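Local coordinates for protein putative oxidoreductase (Bacteroides fragilis NCTC 9343, PDB 3FHL) that probably acts as a nucleotide-dependent oxidoreductase of the Gfo/Idh/MocA family, pairing an NAD-binding Rossmann domain with a C-terminal alpha/beta domain, at residues 129-134 and 188-193; 195-200 and 338-343. All coordinates share one frame; numbering follows the deposited sequence.

Contact 1: residues 129-134 and 188-193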
# COMPACT_ATOMS: atom_id res chain seq x y z
N ALA C 129 16.75 13.13 -4.92
CA ALA C 129 16.42 13.19 -6.36
C ALA C 129 14.96 12.85 -6.65
O ALA C 129 14.31 13.55 -7.42
CB ALA C 129 17.36 12.26 -7.17
N ASP C 130 14.46 11.78 -6.03
CA ASP C 130 13.09 11.32 -6.27
C ASP C 130 12.04 12.34 -5.88
O ASP C 130 11.16 12.65 -6.67
CB ASP C 130 12.81 9.93 -5.65
CG ASP C 130 13.29 9.80 -4.21
OD1 ASP C 130 13.22 10.78 -3.43
OD2 ASP C 130 13.73 8.70 -3.84
N PHE C 131 12.15 12.89 -4.66
CA PHE C 131 11.20 13.90 -4.16
C PHE C 131 11.25 15.23 -4.93
O PHE C 131 10.20 15.82 -5.25
CB PHE C 131 11.43 14.15 -2.68
CG PHE C 131 10.44 15.10 -2.06
CD1 PHE C 131 9.09 14.76 -1.97
CD2 PHE C 131 10.86 16.33 -1.56
CE1 PHE C 131 8.17 15.62 -1.40
CE2 PHE C 131 9.93 17.21 -0.97
CZ PHE C 131 8.59 16.85 -0.89
N LEU C 132 12.46 15.70 -5.23
CA LEU C 132 12.63 16.87 -6.10
C LEU C 132 11.99 16.65 -7.47
O LEU C 132 11.41 17.57 -8.04
CB LEU C 132 14.12 17.21 -6.27
CG LEU C 132 14.82 17.80 -5.03
CD1 LEU C 132 16.30 18.05 -5.34
CD2 LEU C 132 14.16 19.12 -4.59
N THR C 133 12.09 15.43 -7.99
CA THR C 133 11.46 15.12 -9.26
C THR C 133 9.94 15.11 -9.11
O THR C 133 9.24 15.65 -9.96
CB THR C 133 11.96 13.78 -9.80
OG1 THR C 133 13.39 13.81 -9.90
CG2 THR C 133 11.38 13.53 -11.17
N VAL C 134 9.44 14.53 -8.02
CA VAL C 134 8.00 14.59 -7.71
C VAL C 134 7.50 16.05 -7.69
O VAL C 134 6.52 16.37 -8.36
CB VAL C 134 7.63 13.84 -6.39
CG1 VAL C 134 6.21 14.21 -5.88
CG2 VAL C 134 7.79 12.32 -6.56
N ILE C 188 3.68 16.61 4.25
CA ILE C 188 3.25 17.92 4.80
C ILE C 188 3.72 19.08 3.93
O ILE C 188 2.95 20.02 3.66
CB ILE C 188 3.73 18.13 6.26
CG1 ILE C 188 3.06 17.11 7.20
CG2 ILE C 188 3.44 19.56 6.76
CD1 ILE C 188 3.76 17.03 8.56
N GLN C 189 4.96 19.01 3.45
CA GLN C 189 5.46 20.04 2.52
C GLN C 189 4.60 20.17 1.26
O GLN C 189 4.30 21.29 0.82
CB GLN C 189 6.94 19.79 2.16
CG GLN C 189 7.90 20.17 3.29
CD GLN C 189 7.75 21.64 3.72
OE1 GLN C 189 7.99 22.55 2.93
NE2 GLN C 189 7.36 21.86 4.98
N LEU C 190 4.17 19.05 0.70
CA LEU C 190 3.36 19.10 -0.51
C LEU C 190 1.90 19.44 -0.29
O LEU C 190 1.31 20.13 -1.11
CB LEU C 190 3.47 17.81 -1.31
CG LEU C 190 4.86 17.34 -1.76
CD1 LEU C 190 4.76 15.99 -2.43
CD2 LEU C 190 5.52 18.34 -2.70
N PHE C 191 1.30 18.95 0.80
CA PHE C 191 -0.16 18.90 0.89
C PHE C 191 -0.74 19.51 2.15
O PHE C 191 -1.95 19.66 2.25
CB PHE C 191 -0.68 17.45 0.78
CG PHE C 191 -0.17 16.71 -0.42
CD1 PHE C 191 -0.52 17.13 -1.70
CD2 PHE C 191 0.66 15.62 -0.28
CE1 PHE C 191 -0.04 16.46 -2.83
CE2 PHE C 191 1.13 14.94 -1.39
CZ PHE C 191 0.79 15.36 -2.67
N GLY C 192 0.11 19.84 3.11
CA GLY C 192 -0.34 20.44 4.37
C GLY C 192 -0.66 19.41 5.45
O GLY C 192 -0.51 18.20 5.24
N MET C 193 -1.10 19.90 6.60
CA MET C 193 -1.49 19.04 7.71
C MET C 193 -2.86 18.39 7.49
O MET C 193 -3.79 19.04 7.00
CB MET C 193 -1.42 19.79 9.05
CG MET C 193 0.01 20.16 9.47
SD MET C 193 1.02 18.83 10.16
CE MET C 193 0.37 18.70 11.83
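Phe131 and Leu190 meet from opposite directions, and what joins residues 129-134 to residues 188-193 is apolar. The branched isopropyl end of Leu190 (CG with its two methyls) sits against the far end of the Phe131 ring, with CD1 3.6 Å from CE1 of Phe131 and CD2 3.9 Å from CZ of Phe131. Phe131 holds CG anti to its own backbone N (chi1 -176°), which carries the ring across to Leu190. Val134, one turn further on, comes in at about a right angle to Leu190; its CG1 lies 4.1 Å from Leu190 CD1, a looser touch. Both helices lie on the large mixed sheet of the C-terminal alpha/beta domain: Phe131 and Leu190 both rest on Tyr149 of strand 146-154, while Phe131 and Val134 also touch Phe244 of strand 244-248.

Polar bonds stay within each segment or go to other parts of the chain. Thr133 OG1 reaches back 2.7 Å to Ala129 O, which also takes Thr133 N from the opposite face of its carbonyl plane. After the helix 180-191, Gly192 adopts positive phi (90°), its N still bonded to Ile188 O, and Leu190 CB lies over the centre of the neighbouring Phe191 ring.

Contact 2: residues 195-200 and 338-343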
# COMPACT_ATOMS: atom_id res chain seq x y z
N GLU C 195 -6.56 16.49 8.47
CA GLU C 195 -7.59 16.54 9.51
C GLU C 195 -7.50 15.36 10.47
O GLU C 195 -7.76 15.50 11.67
CB GLU C 195 -8.97 16.58 8.89
CG GLU C 195 -9.25 17.82 8.08
CD GLU C 195 -10.60 17.75 7.39
OE1 GLU C 195 -11.44 16.94 7.82
OE2 GLU C 195 -10.81 18.51 6.42
N ALA C 196 -7.14 14.19 9.94
CA ALA C 196 -7.10 12.98 10.75
C ALA C 196 -5.98 12.03 10.32
O ALA C 196 -5.41 12.18 9.24
CB ALA C 196 -8.47 12.27 10.70
N VAL C 197 -5.65 11.07 11.18
CA VAL C 197 -4.60 10.08 10.89
C VAL C 197 -5.09 8.66 11.17
O VAL C 197 -5.64 8.39 12.24
CB VAL C 197 -3.30 10.36 11.70
CG1 VAL C 197 -2.28 9.20 11.58
CG2 VAL C 197 -2.64 11.69 11.26
N PHE C 198 -4.90 7.75 10.21
CA PHE C 198 -4.99 6.34 10.50
C PHE C 198 -3.59 5.74 10.36
O PHE C 198 -2.85 6.09 9.44
CB PHE C 198 -5.98 5.62 9.56
CG PHE C 198 -5.81 4.11 9.54
CD1 PHE C 198 -6.49 3.31 10.44
CD2 PHE C 198 -4.93 3.50 8.64
CE1 PHE C 198 -6.32 1.92 10.44
CE2 PHE C 198 -4.75 2.12 8.64
CZ PHE C 198 -5.45 1.33 9.54
N ALA C 199 -3.22 4.86 11.29
CA ALA C 199 -1.98 4.10 11.14
C ALA C 199 -2.13 2.67 11.63
O ALA C 199 -2.86 2.40 12.57
CB ALA C 199 -0.85 4.77 11.90
N ASP C 200 -1.40 1.77 10.99
CA ASP C 200 -1.28 0.41 11.47
C ASP C 200 0.19 0.07 11.44
O ASP C 200 0.85 0.20 10.40
CB ASP C 200 -2.10 -0.55 10.59
CG ASP C 200 -2.15 -1.98 11.15
OD1 ASP C 200 -1.76 -2.22 12.31
OD2 ASP C 200 -2.61 -2.88 10.41
N ILE C 338 3.51 11.75 13.87
CA ILE C 338 4.08 10.50 14.37
C ILE C 338 3.37 10.03 15.66
O ILE C 338 3.01 8.87 15.79
CB ILE C 338 5.59 10.62 14.63
CG1 ILE C 338 6.36 10.70 13.31
CG2 ILE C 338 6.11 9.45 15.47
CD1 ILE C 338 7.87 10.92 13.48
N GLU C 339 3.14 10.96 16.58
CA GLU C 339 2.45 10.65 17.82
C GLU C 339 1.01 10.23 17.55
O GLU C 339 0.51 9.30 18.18
CB GLU C 339 2.53 11.82 18.80
CG GLU C 339 3.93 11.97 19.42
CD GLU C 339 4.09 13.22 20.29
OE1 GLU C 339 3.18 14.08 20.31
OE2 GLU C 339 5.14 13.34 20.96
N ALA C 340 0.36 10.88 16.59
CA ALA C 340 -1.00 10.50 16.17
C ALA C 340 -1.05 9.11 15.54
O ALA C 340 -2.01 8.37 15.75
CB ALA C 340 -1.59 11.52 15.25
N ALA C 341 -0.02 8.77 14.78
CA ALA C 341 0.12 7.44 14.18
C ALA C 341 0.28 6.35 15.25
O ALA C 341 -0.38 5.30 15.19
CB ALA C 341 1.30 7.43 13.19
N TYR C 342 1.14 6.60 16.23
CA TYR C 342 1.29 5.69 17.37
C TYR C 342 -0.02 5.55 18.18
O TYR C 342 -0.39 4.45 18.56
CB TYR C 342 2.48 6.09 18.25
CG TYR C 342 3.81 5.54 17.74
CD1 TYR C 342 4.17 4.21 17.95
CD2 TYR C 342 4.71 6.35 17.07
CE1 TYR C 342 5.39 3.70 17.49
CE2 TYR C 342 5.93 5.85 16.60
CZ TYR C 342 6.26 4.53 16.81
OH TYR C 342 7.47 4.02 16.34
N GLN C 343 -0.74 6.65 18.36
CA GLN C 343 -1.99 6.64 19.12
C GLN C 343 -3.09 5.87 18.37
O GLN C 343 -3.85 5.13 18.98
CB GLN C 343 -2.42 8.07 19.43
CG GLN C 343 -3.65 8.18 20.33
CD GLN C 343 -4.26 9.57 20.34
OE1 GLN C 343 -3.63 10.55 19.93
NE2 GLN C 343 -5.50 9.67 20.81
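With CG1 anti to the backbone N (chi1 171°) and CG2 anti to the carbonyl carbon, Val197 spreads its two methyls over different residues of helix 328-347. CG1 leans over the backbone of Ala341, 3.9 Å from Ala341 N, and CG2 goes to the methyl of Ala340. The branch point joins in as well, Val197 CB lying 4.1 Å from Ala340 CB. Two residues along the strand, Ala199 again points at the helix. Its CB is 3.7 Å from Ala341 CB and closer still, 3.4 Å, to Ala341 O, so this methyl rests on the helix backbone as much as on a side chain.

Small residues on both sides explain the intimacy. Ala199 and Ala341 bring their CA atoms to 5.0 Å, and the axes of the strand segment 196-200 and the helix segment 338-343 approach to 6.9 Å, crossing at -57°. This is a helix laid on one face of the mixed sheet of the C-terminal alpha/beta domain. Strand 194-202 runs between strands 213-221 and 351-352, and a classic beta bulge at Glu195 and Ala196, opposite Leu219, precedes the contact.

The alternation of the strand sends Ala196, Phe198 and Asp200 away from the helix. On that side the second subunit takes over: Phe198 stacks on Phe198 of the second subunit, and Asp200 OD1 makes a salt bridge with Lys228 NZ of the second subunit. Alongside the apolar patch, Ala199 N is hydrogen-bonded to Ser344 OG, one residue beyond the helical segment.

No hydrogen bond joins the two segments themselves, so their mutual hold is van der Waals contact among buried methyls and backbone, set by shape more than by direction.

Overall arrangement
Contact 1 and contact 2 follow each other along the chain: contact 1 ends at the close of helix 180-191, and strand 194-202, which begins just after it, carries the first segment of contact 2. Their centres are about 19 Å apart and the segments do not otherwise touch. Helix 328-347 ties the two regions together, because Ile188 and Met193 rest on its Ile337 while its next turn supplies Ala340 and Ala341 to contact 2. Contact 1 lies nearer the middle of the chain, about 11 Å from its centre against about 20 Å for contact 2, whose strand also faces the second subunit.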